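Long-range contacts in O-methyltransferase (Bacillus halodurans, PDB 2GPY), which is of unknown function but, as a putative O-methyltransferase with a Rossmann-like fold, probably transfers methyl groups from S-adenosylmethionine to hydroxyl groups: residues Glu24-Glu29 / Ile65-Ile70; Gln33-Met38 / Glu88-Glu93; Leu59-Ala64 / Asp128-Asp133; Gly112-Leu117 / Asp144-Met149. One frame throughout, in Å; residues are numbered along the deposited sequence.

Contact 1 of 4, residues Glu24-Glu29 / Ile65-Ile70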
loop_
_atom_site.group_PDB
_atom_site.type_symbol
_atom_site.label_atom_id
_atom_site.label_comp_id
_atom_site.label_asym_id
_atom_site.label_seq_id
_atom_site.Cartn_x
_atom_site.Cartn_y
_atom_site.Cartn_z
ATOM N N GLU B 24 -3.226 -8.411 -23.831
ATOM C CA GLU B 24 -1.983 -9.051 -24.248
ATOM C C GLU B 24 -1.488 -8.516 -25.592
ATOM O O GLU B 24 -0.283 -8.361 -25.789
ATOM C CB GLU B 24 -2.121 -10.580 -24.273
ATOM C CG GLU B 24 -2.468 -11.112 -22.888
ATOM C CD GLU B 24 -2.084 -12.552 -22.658
ATOM O OE1 GLU B 24 -2.183 -13.365 -23.584
ATOM O OE2 GLU B 24 -1.700 -12.870 -21.514
ATOM N N GLN B 25 -2.425 -8.235 -26.501
ATOM C CA GLN B 25 -2.121 -7.660 -27.793
ATOM C C GLN B 25 -1.611 -6.224 -27.655
ATOM O O GLN B 25 -0.738 -5.796 -28.422
ATOM C CB GLN B 25 -3.356 -7.710 -28.702
ATOM C CG GLN B 25 -3.149 -7.209 -30.150
ATOM C CD GLN B 25 -2.269 -8.127 -31.017
ATOM O OE1 GLN B 25 -2.125 -9.324 -30.752
ATOM N NE2 GLN B 25 -1.690 -7.558 -32.074
HETATM N N MSE B 26 -2.163 -5.482 -26.701
HETATM C CA MSE B 26 -1.666 -4.117 -26.395
HETATM C C MSE B 26 -0.228 -4.138 -25.869
HETATM O O MSE B 26 0.586 -3.272 -26.216
HETATM C CB MSE B 26 -2.583 -3.403 -25.395
HETATM C CG MSE B 26 -3.891 -2.898 -26.003
HETATM SE SE MSE B 26 -5.036 -2.129 -24.613
HETATM C CE MSE B 26 -4.031 -0.604 -24.243
ATOM N N GLU B 27 0.081 -5.130 -25.039
ATOM C CA GLU B 27 1.436 -5.289 -24.505
ATOM C C GLU B 27 2.454 -5.569 -25.595
ATOM O O GLU B 27 3.508 -4.931 -25.624
ATOM C CB GLU B 27 1.496 -6.400 -23.466
ATOM C CG GLU B 27 0.631 -6.103 -22.253
ATOM C CD GLU B 27 0.377 -7.336 -21.437
ATOM O OE1 GLU B 27 0.705 -8.444 -21.922
ATOM O OE2 GLU B 27 -0.158 -7.205 -20.332
ATOM N N ARG B 28 2.154 -6.533 -26.466
ATOM C CA ARG B 28 3.041 -6.856 -27.585
ATOM C C ARG B 28 3.175 -5.669 -28.531
ATOM O O ARG B 28 4.261 -5.404 -29.050
ATOM C CB ARG B 28 2.563 -8.096 -28.347
ATOM C CG ARG B 28 2.842 -9.419 -27.616
ATOM C CD ARG B 28 2.604 -10.623 -28.558
ATOM N NE ARG B 28 1.247 -10.603 -29.118
ATOM C CZ ARG B 28 0.155 -11.042 -28.484
ATOM N NH1 ARG B 28 0.238 -11.558 -27.260
ATOM N NH2 ARG B 28 -1.030 -10.962 -29.078
ATOM N N GLU B 29 2.081 -4.941 -28.727
ATOM C CA GLU B 29 2.079 -3.740 -29.556
ATOM C C GLU B 29 2.963 -2.607 -29.019
ATOM O O GLU B 29 3.683 -1.947 -29.781
ATOM C CB GLU B 29 0.665 -3.201 -29.687
ATOM C CG GLU B 29 0.567 -2.094 -30.706
ATOM C CD GLU B 29 -0.611 -1.168 -30.484
ATOM O OE1 GLU B 29 -1.763 -1.630 -30.301
ATOM O OE2 GLU B 29 -0.371 0.047 -30.518
ATOM N N ILE B 65 -0.690 4.700 -24.747
ATOM C CA ILE B 65 -1.783 4.105 -25.546
ATOM C C ILE B 65 -2.934 3.576 -24.688
ATOM O O ILE B 65 -3.765 2.797 -25.161
ATOM C CB ILE B 65 -1.293 3.042 -26.610
ATOM C CG1 ILE B 65 -0.603 1.855 -25.917
ATOM C CG2 ILE B 65 -0.437 3.731 -27.711
ATOM C CD1 ILE B 65 -0.575 0.579 -26.755
ATOM N N GLY B 66 -2.952 3.978 -23.408
ATOM C CA GLY B 66 -4.074 3.699 -22.519
ATOM C C GLY B 66 -3.985 2.397 -21.725
ATOM O O GLY B 66 -4.939 2.026 -21.045
ATOM N N TYR B 67 -2.837 1.731 -21.762
ATOM C CA TYR B 67 -2.688 0.458 -21.043
ATOM C C TYR B 67 -2.920 0.562 -19.525
ATOM O O TYR B 67 -3.741 -0.196 -18.967
ATOM C CB TYR B 67 -1.319 -0.118 -21.345
ATOM C CG TYR B 67 -1.048 -1.449 -20.685
ATOM C CD1 TYR B 67 -1.530 -2.624 -21.234
ATOM C CD2 TYR B 67 -0.283 -1.512 -19.528
ATOM C CE1 TYR B 67 -1.265 -3.862 -20.613
ATOM C CE2 TYR B 67 0.006 -2.725 -18.921
ATOM C CZ TYR B 67 -0.481 -3.887 -19.464
ATOM O OH TYR B 67 -0.135 -5.065 -18.843
ATOM N N SER B 68 -2.244 1.509 -18.866
ATOM C CA SER B 68 -2.404 1.650 -17.402
ATOM C C SER B 68 -3.812 2.110 -17.011
ATOM O O SER B 68 -4.373 1.596 -16.047
ATOM C CB SER B 68 -1.319 2.537 -16.775
ATOM O OG SER B 68 -0.059 1.888 -16.833
ATOM N N ALA B 69 -4.390 3.044 -17.774
ATOM C CA ALA B 69 -5.741 3.540 -17.499
ATOM C C ALA B 69 -6.711 2.363 -17.577
ATOM O O ALA B 69 -7.559 2.177 -16.706
ATOM C CB ALA B 69 -6.168 4.622 -18.500
ATOM N N ILE B 70 -6.600 1.587 -18.655
ATOM C CA ILE B 70 -7.446 0.411 -18.862
ATOM C C ILE B 70 -7.315 -0.627 -17.758
ATOM O O ILE B 70 -8.329 -1.072 -17.213
ATOM C CB ILE B 70 -7.232 -0.215 -20.266
ATOM C CG1 ILE B 70 -7.893 0.705 -21.312
ATOM C CG2 ILE B 70 -7.812 -1.622 -20.339
ATOM C CD1 ILE B 70 -7.466 0.424 -22.766
#

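Contact 2 of 4, residues Gln33-Met38 / Glu88-Glu93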
loop_
_atom_site.group_PDB
_atom_site.type_symbol
_atom_site.label_atom_id
_atom_site.label_comp_id
_atom_site.label_asym_id
_atom_site.label_seq_id
_atom_site.Cartn_x
_atom_site.Cartn_y
_atom_site.Cartn_z
ATOM N N GLN B 33 6.240 -1.483 -31.042
ATOM C CA GLN B 33 6.198 -0.079 -31.459
ATOM C C GLN B 33 6.943 0.874 -30.504
ATOM O O GLN B 33 6.917 2.098 -30.698
ATOM C CB GLN B 33 4.746 0.381 -31.672
ATOM C CG GLN B 33 3.892 -0.530 -32.580
ATOM C CD GLN B 33 4.162 -0.379 -34.084
ATOM O OE1 GLN B 33 4.342 -1.378 -34.806
ATOM N NE2 GLN B 33 4.162 0.862 -34.567
ATOM N N GLN B 34 7.597 0.309 -29.482
ATOM C CA GLN B 34 8.370 1.064 -28.479
ATOM C C GLN B 34 7.612 2.253 -27.849
ATOM O O GLN B 34 8.083 3.391 -27.797
ATOM C CB GLN B 34 9.772 1.434 -29.010
ATOM C CG GLN B 34 10.681 0.193 -29.187
ATOM C CD GLN B 34 10.979 -0.499 -27.847
ATOM O OE1 GLN B 34 10.402 -1.539 -27.513
ATOM N NE2 GLN B 34 11.864 0.103 -27.065
ATOM N N VAL B 35 6.410 1.951 -27.369
ATOM C CA VAL B 35 5.596 2.901 -26.652
ATOM C C VAL B 35 5.786 2.599 -25.161
ATOM O O VAL B 35 5.676 1.438 -24.768
ATOM C CB VAL B 35 4.106 2.737 -27.035
ATOM C CG1 VAL B 35 3.226 3.551 -26.130
ATOM C CG2 VAL B 35 3.883 3.133 -28.498
ATOM N N PRO B 36 6.057 3.640 -24.335
ATOM C CA PRO B 36 6.157 3.497 -22.878
ATOM C C PRO B 36 5.016 2.690 -22.274
ATOM O O PRO B 36 3.861 3.006 -22.516
ATOM C CB PRO B 36 6.025 4.949 -22.381
ATOM C CG PRO B 36 6.681 5.748 -23.468
ATOM C CD PRO B 36 6.278 5.042 -24.751
ATOM N N ILE B 37 5.347 1.644 -21.530
ATOM C CA ILE B 37 4.349 0.799 -20.882
ATOM C C ILE B 37 4.949 0.345 -19.572
ATOM O O ILE B 37 6.154 0.098 -19.510
ATOM C CB ILE B 37 3.974 -0.433 -21.770
ATOM C CG1 ILE B 37 2.854 -1.255 -21.154
ATOM C CG2 ILE B 37 5.182 -1.322 -22.058
ATOM C CD1 ILE B 37 2.246 -2.295 -22.121
HETATM N N MSE B 38 4.131 0.273 -18.522
HETATM C CA MSE B 38 4.604 -0.280 -17.260
HETATM C C MSE B 38 4.892 -1.751 -17.413
HETATM O O MSE B 38 4.118 -2.496 -18.027
HETATM C CB MSE B 38 3.571 -0.076 -16.133
HETATM C CG MSE B 38 4.192 -0.163 -14.782
HETATM SE SE MSE B 38 2.855 0.327 -13.457
HETATM C CE MSE B 38 4.067 0.264 -11.999
ATOM N N GLU B 88 -0.540 13.354 -30.055
ATOM C CA GLU B 88 -1.863 13.227 -30.680
ATOM C C GLU B 88 -2.160 11.815 -31.189
ATOM O O GLU B 88 -3.279 11.316 -31.024
ATOM C CB GLU B 88 -2.098 14.274 -31.781
ATOM C CG GLU B 88 -3.578 14.466 -32.105
ATOM C CD GLU B 88 -3.865 15.748 -32.883
ATOM O OE1 GLU B 88 -2.954 16.325 -33.538
ATOM O OE2 GLU B 88 -5.053 16.142 -32.903
ATOM N N ARG B 89 -1.165 11.190 -31.818
ATOM C CA ARG B 89 -1.264 9.804 -32.300
ATOM C C ARG B 89 -1.544 8.816 -31.136
ATOM O O ARG B 89 -2.426 7.933 -31.242
ATOM C CB ARG B 89 0.048 9.477 -33.022
ATOM C CG ARG B 89 0.318 8.038 -33.412
ATOM C CD ARG B 89 1.528 8.004 -34.367
ATOM N NE ARG B 89 2.395 6.852 -34.106
ATOM C CZ ARG B 89 2.514 5.791 -34.904
ATOM N NH1 ARG B 89 1.830 5.714 -36.041
ATOM N NH2 ARG B 89 3.329 4.798 -34.562
ATOM N N ARG B 90 -0.791 8.943 -30.045
ATOM C CA ARG B 90 -1.018 8.072 -28.879
ATOM C C ARG B 90 -2.400 8.269 -28.273
ATOM O O ARG B 90 -3.092 7.281 -27.980
ATOM C CB ARG B 90 0.073 8.226 -27.814
ATOM C CG ARG B 90 1.414 7.708 -28.291
ATOM C CD ARG B 90 2.500 7.869 -27.266
ATOM N NE ARG B 90 3.762 7.353 -27.809
ATOM C CZ ARG B 90 4.943 7.389 -27.186
ATOM N NH1 ARG B 90 5.060 7.927 -25.988
ATOM N NH2 ARG B 90 6.022 6.892 -27.785
ATOM N N TYR B 91 -2.800 9.531 -28.105
ATOM C CA TYR B 91 -4.135 9.859 -27.571
ATOM C C TYR B 91 -5.257 9.195 -28.404
ATOM O O TYR B 91 -6.187 8.619 -27.836
ATOM C CB TYR B 91 -4.336 11.382 -27.483
ATOM C CG TYR B 91 -5.786 11.780 -27.376
ATOM C CD1 TYR B 91 -6.462 11.738 -26.151
ATOM C CD2 TYR B 91 -6.492 12.178 -28.512
ATOM C CE1 TYR B 91 -7.833 12.091 -26.070
ATOM C CE2 TYR B 91 -7.831 12.517 -28.445
ATOM C CZ TYR B 91 -8.495 12.473 -27.224
ATOM O OH TYR B 91 -9.827 12.840 -27.214
ATOM N N GLU B 92 -5.166 9.306 -29.730
ATOM C CA GLU B 92 -6.171 8.738 -30.643
ATOM C C GLU B 92 -6.203 7.230 -30.524
ATOM O O GLU B 92 -7.271 6.618 -30.541
ATOM C CB GLU B 92 -5.915 9.178 -32.094
ATOM C CG GLU B 92 -6.113 10.682 -32.335
ATOM C CD GLU B 92 -7.567 11.163 -32.188
ATOM O OE1 GLU B 92 -8.481 10.334 -31.984
ATOM O OE2 GLU B 92 -7.810 12.392 -32.308
ATOM N N GLU B 93 -5.032 6.620 -30.372
ATOM C CA GLU B 93 -5.008 5.164 -30.204
ATOM C C GLU B 93 -5.605 4.736 -28.865
ATOM O O GLU B 93 -6.373 3.766 -28.779
ATOM C CB GLU B 93 -3.585 4.631 -30.318
ATOM C CG GLU B 93 -3.602 3.094 -30.297
ATOM C CD GLU B 93 -2.240 2.438 -30.481
ATOM O OE1 GLU B 93 -1.296 3.094 -30.999
ATOM O OE2 GLU B 93 -2.116 1.237 -30.098
#

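Contact 3 of 4, residues Leu59-Ala64 / Asp128-Asp133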
loop_
_atom_site.group_PDB
_atom_site.type_symbol
_atom_site.label_atom_id
_atom_site.label_comp_id
_atom_site.label_asym_id
_atom_site.label_seq_id
_atom_site.Cartn_x
_atom_site.Cartn_y
_atom_site.Cartn_z
ATOM N N LEU B 59 -6.214 10.193 -11.179
ATOM C CA LEU B 59 -5.696 11.058 -12.247
ATOM C C LEU B 59 -4.323 10.535 -12.701
ATOM O O LEU B 59 -3.430 10.270 -11.886
ATOM C CB LEU B 59 -5.569 12.498 -11.746
ATOM C CG LEU B 59 -4.867 13.455 -12.715
ATOM C CD1 LEU B 59 -5.643 13.603 -14.040
ATOM C CD2 LEU B 59 -4.661 14.792 -12.051
ATOM N N GLU B 60 -4.164 10.370 -14.007
ATOM C CA GLU B 60 -2.913 9.891 -14.566
ATOM C C GLU B 60 -2.358 10.902 -15.547
ATOM O O GLU B 60 -3.093 11.405 -16.392
ATOM C CB GLU B 60 -3.144 8.558 -15.298
ATOM C CG GLU B 60 -2.039 8.169 -16.276
ATOM C CD GLU B 60 -2.355 6.843 -16.945
ATOM O OE1 GLU B 60 -3.257 6.805 -17.808
ATOM O OE2 GLU B 60 -1.740 5.836 -16.523
ATOM N N ILE B 61 -1.064 11.179 -15.447
ATOM C CA ILE B 61 -0.433 12.073 -16.404
ATOM C C ILE B 61 0.427 11.222 -17.319
ATOM O O ILE B 61 1.418 10.636 -16.865
ATOM C CB ILE B 61 0.461 13.115 -15.710
ATOM C CG1 ILE B 61 -0.281 13.793 -14.527
ATOM C CG2 ILE B 61 1.026 14.128 -16.753
ATOM C CD1 ILE B 61 -1.595 14.494 -14.861
ATOM N N GLY B 62 0.049 11.160 -18.599
ATOM C CA GLY B 62 0.793 10.375 -19.570
ATOM C C GLY B 62 0.091 9.080 -19.911
ATOM O O GLY B 62 0.534 8.002 -19.511
ATOM N N THR B 63 -1.004 9.175 -20.669
ATOM C CA THR B 63 -1.793 7.985 -20.994
ATOM C C THR B 63 -1.110 6.989 -21.903
ATOM O O THR B 63 -1.372 5.788 -21.800
ATOM C CB THR B 63 -3.319 8.274 -21.287
ATOM O OG1 THR B 63 -3.913 7.392 -22.267
ATOM C CG2 THR B 63 -3.595 9.652 -21.498
ATOM N N ALA B 64 -0.227 7.494 -22.761
ATOM C CA ALA B 64 0.460 6.701 -23.775
ATOM C C ALA B 64 -0.648 6.028 -24.606
ATOM O O ALA B 64 -1.529 6.744 -25.079
ATOM C CB ALA B 64 1.479 5.703 -23.101
ATOM N N ASP B 128 -8.158 10.636 -5.415
ATOM C CA ASP B 128 -7.604 9.758 -4.395
ATOM C C ASP B 128 -6.201 9.325 -4.757
ATOM O O ASP B 128 -5.436 8.964 -3.884
ATOM C CB ASP B 128 -8.470 8.501 -4.248
ATOM C CG ASP B 128 -9.895 8.840 -3.875
ATOM O OD1 ASP B 128 -10.046 9.512 -2.854
ATOM O OD2 ASP B 128 -10.839 8.479 -4.629
ATOM N N VAL B 129 -5.897 9.318 -6.058
ATOM C CA VAL B 129 -4.602 8.834 -6.550
ATOM C C VAL B 129 -4.174 9.722 -7.717
ATOM O O VAL B 129 -4.992 10.023 -8.589
ATOM C CB VAL B 129 -4.691 7.336 -7.067
ATOM C CG1 VAL B 129 -3.374 6.910 -7.785
ATOM C CG2 VAL B 129 -5.052 6.347 -5.946
ATOM N N LEU B 130 -2.885 10.094 -7.739
ATOM C CA LEU B 130 -2.241 10.704 -8.886
ATOM C C LEU B 130 -1.145 9.753 -9.327
ATOM O O LEU B 130 -0.340 9.327 -8.504
ATOM C CB LEU B 130 -1.599 12.060 -8.464
ATOM C CG LEU B 130 -0.678 12.715 -9.498
ATOM C CD1 LEU B 130 -1.469 13.042 -10.848
ATOM C CD2 LEU B 130 0.037 13.987 -8.970
ATOM N N PHE B 131 -1.106 9.413 -10.606
ATOM C CA PHE B 131 -0.129 8.448 -11.108
ATOM C C PHE B 131 0.751 9.165 -12.124
ATOM O O PHE B 131 0.251 9.632 -13.148
ATOM C CB PHE B 131 -0.896 7.263 -11.764
ATOM C CG PHE B 131 -0.015 6.137 -12.262
ATOM C CD1 PHE B 131 1.225 5.880 -11.697
ATOM C CD2 PHE B 131 -0.462 5.297 -13.280
ATOM C CE1 PHE B 131 2.038 4.811 -12.170
ATOM C CE2 PHE B 131 0.358 4.234 -13.777
ATOM C CZ PHE B 131 1.597 4.005 -13.218
ATOM N N ILE B 132 2.053 9.255 -11.826
ATOM C CA ILE B 132 3.018 9.899 -12.697
ATOM C C ILE B 132 4.260 9.023 -12.855
ATOM O O ILE B 132 4.413 8.013 -12.175
ATOM C CB ILE B 132 3.408 11.305 -12.182
ATOM C CG1 ILE B 132 3.938 11.230 -10.742
ATOM C CG2 ILE B 132 2.200 12.264 -12.263
ATOM C CD1 ILE B 132 4.313 12.612 -10.132
ATOM N N ASP B 133 5.152 9.438 -13.740
ATOM C CA ASP B 133 6.230 8.581 -14.197
ATOM C C ASP B 133 7.533 9.350 -14.089
ATOM O O ASP B 133 7.749 10.345 -14.810
ATOM C CB ASP B 133 5.976 8.147 -15.652
ATOM C CG ASP B 133 7.001 7.130 -16.161
ATOM O OD1 ASP B 133 8.117 7.018 -15.602
ATOM O OD2 ASP B 133 6.661 6.419 -17.130
HETATM O O HOH W 1 4.032 11.311 -15.681
#

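Contact 4 of 4, residues Gly112-Leu117 / Asp144-Met149. With ZN (zinc ion), chain J.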
loop_
_atom_site.group_PDB
_atom_site.type_symbol
_atom_site.label_atom_id
_atom_site.label_comp_id
_atom_site.label_asym_id
_atom_site.label_seq_id
_atom_site.Cartn_x
_atom_site.Cartn_y
_atom_site.Cartn_z
ATOM N N GLY B 112 -3.841 16.933 -24.313
ATOM C CA GLY B 112 -3.238 18.236 -24.086
ATOM C C GLY B 112 -1.950 18.123 -23.340
ATOM O O GLY B 112 -1.548 17.043 -22.948
ATOM N N ASP B 113 -1.302 19.264 -23.146
ATOM C CA ASP B 113 -0.119 19.349 -22.309
ATOM C C ASP B 113 -0.567 19.524 -20.858
ATOM O O ASP B 113 -1.191 20.540 -20.521
ATOM C CB ASP B 113 0.696 20.568 -22.755
ATOM C CG ASP B 113 2.034 20.687 -22.032
ATOM O OD1 ASP B 113 2.112 20.424 -20.816
ATOM O OD2 ASP B 113 3.008 21.085 -22.705
ATOM N N ALA B 114 -0.242 18.564 -19.992
ATOM C CA ALA B 114 -0.678 18.618 -18.587
ATOM C C ALA B 114 -0.273 19.892 -17.860
ATOM O O ALA B 114 -0.982 20.346 -16.970
ATOM C CB ALA B 114 -0.190 17.383 -17.818
ATOM N N LEU B 115 0.866 20.464 -18.240
ATOM C CA LEU B 115 1.381 21.666 -17.577
ATOM C C LEU B 115 0.576 22.891 -17.977
ATOM O O LEU B 115 0.658 23.929 -17.341
ATOM C CB LEU B 115 2.858 21.851 -17.897
ATOM C CG LEU B 115 3.870 21.692 -16.752
ATOM C CD1 LEU B 115 3.443 20.732 -15.636
ATOM C CD2 LEU B 115 5.223 21.317 -17.319
ATOM N N GLN B 116 -0.227 22.741 -19.028
ATOM C CA GLN B 116 -1.110 23.796 -19.492
ATOM C C GLN B 116 -2.570 23.553 -19.092
ATOM O O GLN B 116 -3.435 24.407 -19.342
ATOM C CB GLN B 116 -0.969 23.954 -21.008
ATOM C CG GLN B 116 0.464 24.303 -21.417
ATOM C CD GLN B 116 0.574 24.819 -22.828
ATOM O OE1 GLN B 116 0.824 26.000 -23.031
ATOM N NE2 GLN B 116 0.366 23.940 -23.820
ATOM N N LEU B 117 -2.829 22.404 -18.463
ATOM C CA LEU B 117 -4.193 21.960 -18.134
ATOM C C LEU B 117 -4.561 22.057 -16.657
ATOM O O LEU B 117 -5.625 21.582 -16.252
ATOM C CB LEU B 117 -4.424 20.514 -18.602
ATOM C CG LEU B 117 -4.627 20.232 -20.096
ATOM C CD1 LEU B 117 -5.022 18.793 -20.293
ATOM C CD2 LEU B 117 -5.648 21.160 -20.743
ATOM N N ASP B 144 4.500 18.961 -8.610
ATOM C CA ASP B 144 4.156 20.223 -7.935
ATOM C C ASP B 144 2.766 20.732 -8.330
ATOM O O ASP B 144 2.019 21.257 -7.496
ATOM C CB ASP B 144 5.224 21.281 -8.232
ATOM C CG ASP B 144 6.467 21.111 -7.360
ATOM O OD1 ASP B 144 6.445 20.251 -6.457
ATOM O OD2 ASP B 144 7.468 21.821 -7.563
HETATM N N MSE B 145 2.447 20.581 -9.608
HETATM C CA MSE B 145 1.215 21.105 -10.196
HETATM C C MSE B 145 -0.036 20.334 -9.792
HETATM O O MSE B 145 -1.088 20.936 -9.568
HETATM C CB MSE B 145 1.309 21.117 -11.726
HETATM C CG MSE B 145 0.005 21.499 -12.392
HETATM SE SE MSE B 145 0.210 22.180 -14.200
HETATM C CE MSE B 145 1.348 23.732 -13.805
ATOM N N TYR B 146 0.081 19.004 -9.738
ATOM C CA TYR B 146 -1.066 18.122 -9.533
ATOM C C TYR B 146 -1.202 17.543 -8.131
ATOM O O TYR B 146 -2.246 17.022 -7.777
ATOM C CB TYR B 146 -1.070 17.007 -10.595
ATOM C CG TYR B 146 -1.460 17.589 -11.935
ATOM C CD1 TYR B 146 -2.777 17.914 -12.191
ATOM C CD2 TYR B 146 -0.498 17.897 -12.902
ATOM C CE1 TYR B 146 -3.157 18.501 -13.408
ATOM C CE2 TYR B 146 -0.865 18.484 -14.127
ATOM C CZ TYR B 146 -2.204 18.790 -14.357
ATOM O OH TYR B 146 -2.615 19.356 -15.550
ATOM N N SER B 147 -0.168 17.675 -7.318
ATOM C CA SER B 147 -0.263 17.161 -5.966
ATOM C C SER B 147 -1.331 17.907 -5.118
ATOM O O SER B 147 -1.978 17.283 -4.282
ATOM C CB SER B 147 1.112 17.104 -5.303
ATOM O OG SER B 147 1.623 18.380 -5.041
ATOM N N PRO B 148 -1.570 19.216 -5.371
ATOM C CA PRO B 148 -2.629 19.870 -4.593
ATOM C C PRO B 148 -4.031 19.394 -4.973
ATOM O O PRO B 148 -5.000 19.699 -4.280
ATOM C CB PRO B 148 -2.463 21.361 -4.947
ATOM C CG PRO B 148 -1.128 21.460 -5.591
ATOM C CD PRO B 148 -0.949 20.178 -6.301
HETATM N N MSE B 149 -4.125 18.632 -6.054
HETATM C CA MSE B 149 -5.393 18.092 -6.495
HETATM C C MSE B 149 -5.675 16.664 -5.960
HETATM O O MSE B 149 -6.704 16.052 -6.261
HETATM C CB MSE B 149 -5.444 18.197 -8.005
HETATM C CG MSE B 149 -5.121 19.656 -8.457
HETATM SE SE MSE B 149 -5.751 19.724 -10.211
HETATM C CE MSE B 149 -4.559 21.189 -10.911
HETATM ZN ZN ZN J . 7.424 20.554 -4.655
HETATM O O HOH W 2 9.371 20.264 -5.341
#

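Contact 1 of 4, residues Glu24-Glu29 / Ile65-Ile70
In this Rossmann-like methyltransferase fold the glycine-rich turn after strand 57-61 leads into helix 67-75, and Met26 and Glu27 of helix 21-32 close against Ile65, Tyr67 and Ile70 there. Gly66 sits at the N-cap with a positive phi that would jam a side chain against the preceding carbonyl. Met26, a selenomethionine, reaches into this helix start. A bend at its last torsion (chi3 70°) turns CE into the turn, where it meets Ile65 O at 3.5 Å and Tyr67 N at 3.6 Å. The same methyl touches Ile70 CD1 at 3.9 Å, with His97 of helix 88-100 also against Met26. Polar grip comes from Glu27. Tyr67 OH donates to Glu27 OE2 at 2.6 Å, reaching the oxygen on its anti side, and the carboxylate is turned 60° from the ring plane. With CG anti to the Tyr67 backbone N (chi1 -179°), the ring crosses the Glu27 side chain obliquely, Tyr67 CE1 3.4 Å from Glu27 CG. The other carboxylate oxygen forms a salt bridge with Arg19, while Tyr67 OH also bonds Arg71. With an alanine in place of Glu27, the Tyr67 hydroxyl would probably lose this acceptor and Arg19 its salt-bridge partner, keeping a weak, long pair to Glu24. Glu29 OE1 binds a zinc ion with Glu93 and His97; its OE2 rests 3.8 Å from Ile65 CD1.

Contact 2 of 4, residues Gln33-Met38 / Glu88-Glu93
Van der Waals packing of hydrocarbon over a charged plane carries most of this surface contact, with Pro36 and Val35 meeting the guanidinium of Arg90. Pro36 CD sits over one face, 3.4 Å from Arg90 NH1 and 3.6 Å from Arg90 CZ, and the proline ring crosses the arginine at about a right angle. On the same face, nearer the rim, Val35 CG1 lies 4.2 Å from Arg90 NE, the two side chains approaching from opposite directions. Arg90 can span the gap because its chain is fully extended from CG to NE (chi2 179°, chi3 -180°), which carries the flat group clear of its own helix. Polar contacts are looser: Gln34 O stands 4.1 Å from Arg90 NH2, too far to count as a bond. An alanine in place of Arg90 would remove the flat group and is likely to leave Pro36 CD and Val35 CG1 without their cover on this side. Backbone bonding shapes both partners. Glu93 N bonds Arg89 O at 3.0 Å inside helix 88-100, and Glu93 is also a ligand of the zinc ion that Glu29 of helix 21-32 binds. Across from it, Gln34 takes a positive phi in the Schellman motif that closes helix 21-32, and the chain leaving this motif brings Val35 and Pro36 against helix 88-100, the two helices being joined by zinc as well.

Contact 3 of 4, residues Leu59-Ala64 / Asp128-Asp133
Leu59 and Leu130 lie side by side on one face of the parallel part of the mixed central sheet, where strand segments 59-61 and 129-133 run parallel, 13° apart. Leu130 CD1 is the bump that fills the hollow between Leu59 and Ile61: it lies 3.8 Å from Leu59 CD2 and 3.9 Å from Ile61 CG1. Ile61 CG1 in turn fits between that methyl and Ile132 CG2, 3.7 Å away. Ile132 can offer CG2 because its CG1 is held between the backbone N and carbonyl carbon (chi1 56°). Over the other face Glu60 and Phe131 point the same way, and Glu60 OE2 rests 3.5 Å from Phe131 CD2, carboxylate and ring 31° apart. The other carboxylate oxygen, Glu60 OE1, bonds Ser83. Backbone bonds set this register: Leu59 N to Val129 O at 2.9 Å, Phe131 N to Leu59 O at 2.8 Å, and Ile61 N to Phe131 O at 3.1 Å. Farther on the strands part, and a water takes up the gap, donating to Ile61 O at 2.9 Å and accepting from Asp133 N. Strand 80-85 flanks strand 57-61 and strand 154-159 flanks strand 127-133. Helix 139-146, through Tyr139, Phe142 and Tyr146, covers the leucine face, and helix 67-75, through Ser68, Ala69 and Met72, covers the face of Glu60.

Contact 4 of 4, residues Gly112-Leu117 / Asp144-Met149
Ala114 and Leu115, in the loop leaving strand 107-111 of the Rossmann-like sheet, meet Tyr146 and Met145 of helix 139-146. Just before them Asp113 forms an Asx turn, its OD1 accepting from Leu115 N at 2.9 Å. Ala114 follows, and its carbonyl oxygen is the focus of the contact. Tyr146 OH donates to Ala114 O, which lies at the edge of the ring, in its plane; the modelled separation is very short and its exact length is doubtful. Leu117 N also gives its hydrogen to Ala114 O, and Met145 SE packs 3.5 Å from that oxygen. Leu115 CD1 then comes across to Met145 SE at 3.8 Å. The selenomethionine chain bends at its end (chi3 -60°), bringing CE to 3.6 Å from Leu115 O. Leu117, at the N-cap of helix 118-122, sets CB 3.7 Å from Tyr146 OH, packing against the hydroxyl that bonds Ala114 O. Met145 CG also lies over the rim of the Tyr146 ring on one face. On the same helix Asp144 points to a separate zinc ion shared with His194: Asp144 OD1 binds the metal at 2.1 Å, beside a water ligand.

Contacts 1 and 2 lie with centres about 9 Å apart, joined by one zinc site and by packing of Tyr67 CD2 on Ile37 CG1 at 3.5 Å. Contact 3 is the core both lean on: Ser68 CB of contact 1 meets Glu60 OE2 at 3.3 Å, and Arg90 CB of contact 2 meets Ala64 O at 3.5 Å. Contact 4 packs on the far face of the same strands, Ile61 CG2 touching Ala114 CB at 3.6 Å, with its centre about 24 Å from that of contact 1 and a different zinc ion. The Phe131 side chain lies about 9 Å from the magnesium ion bound by Asn160 and Asp206, and Asp133 bonds Asn160.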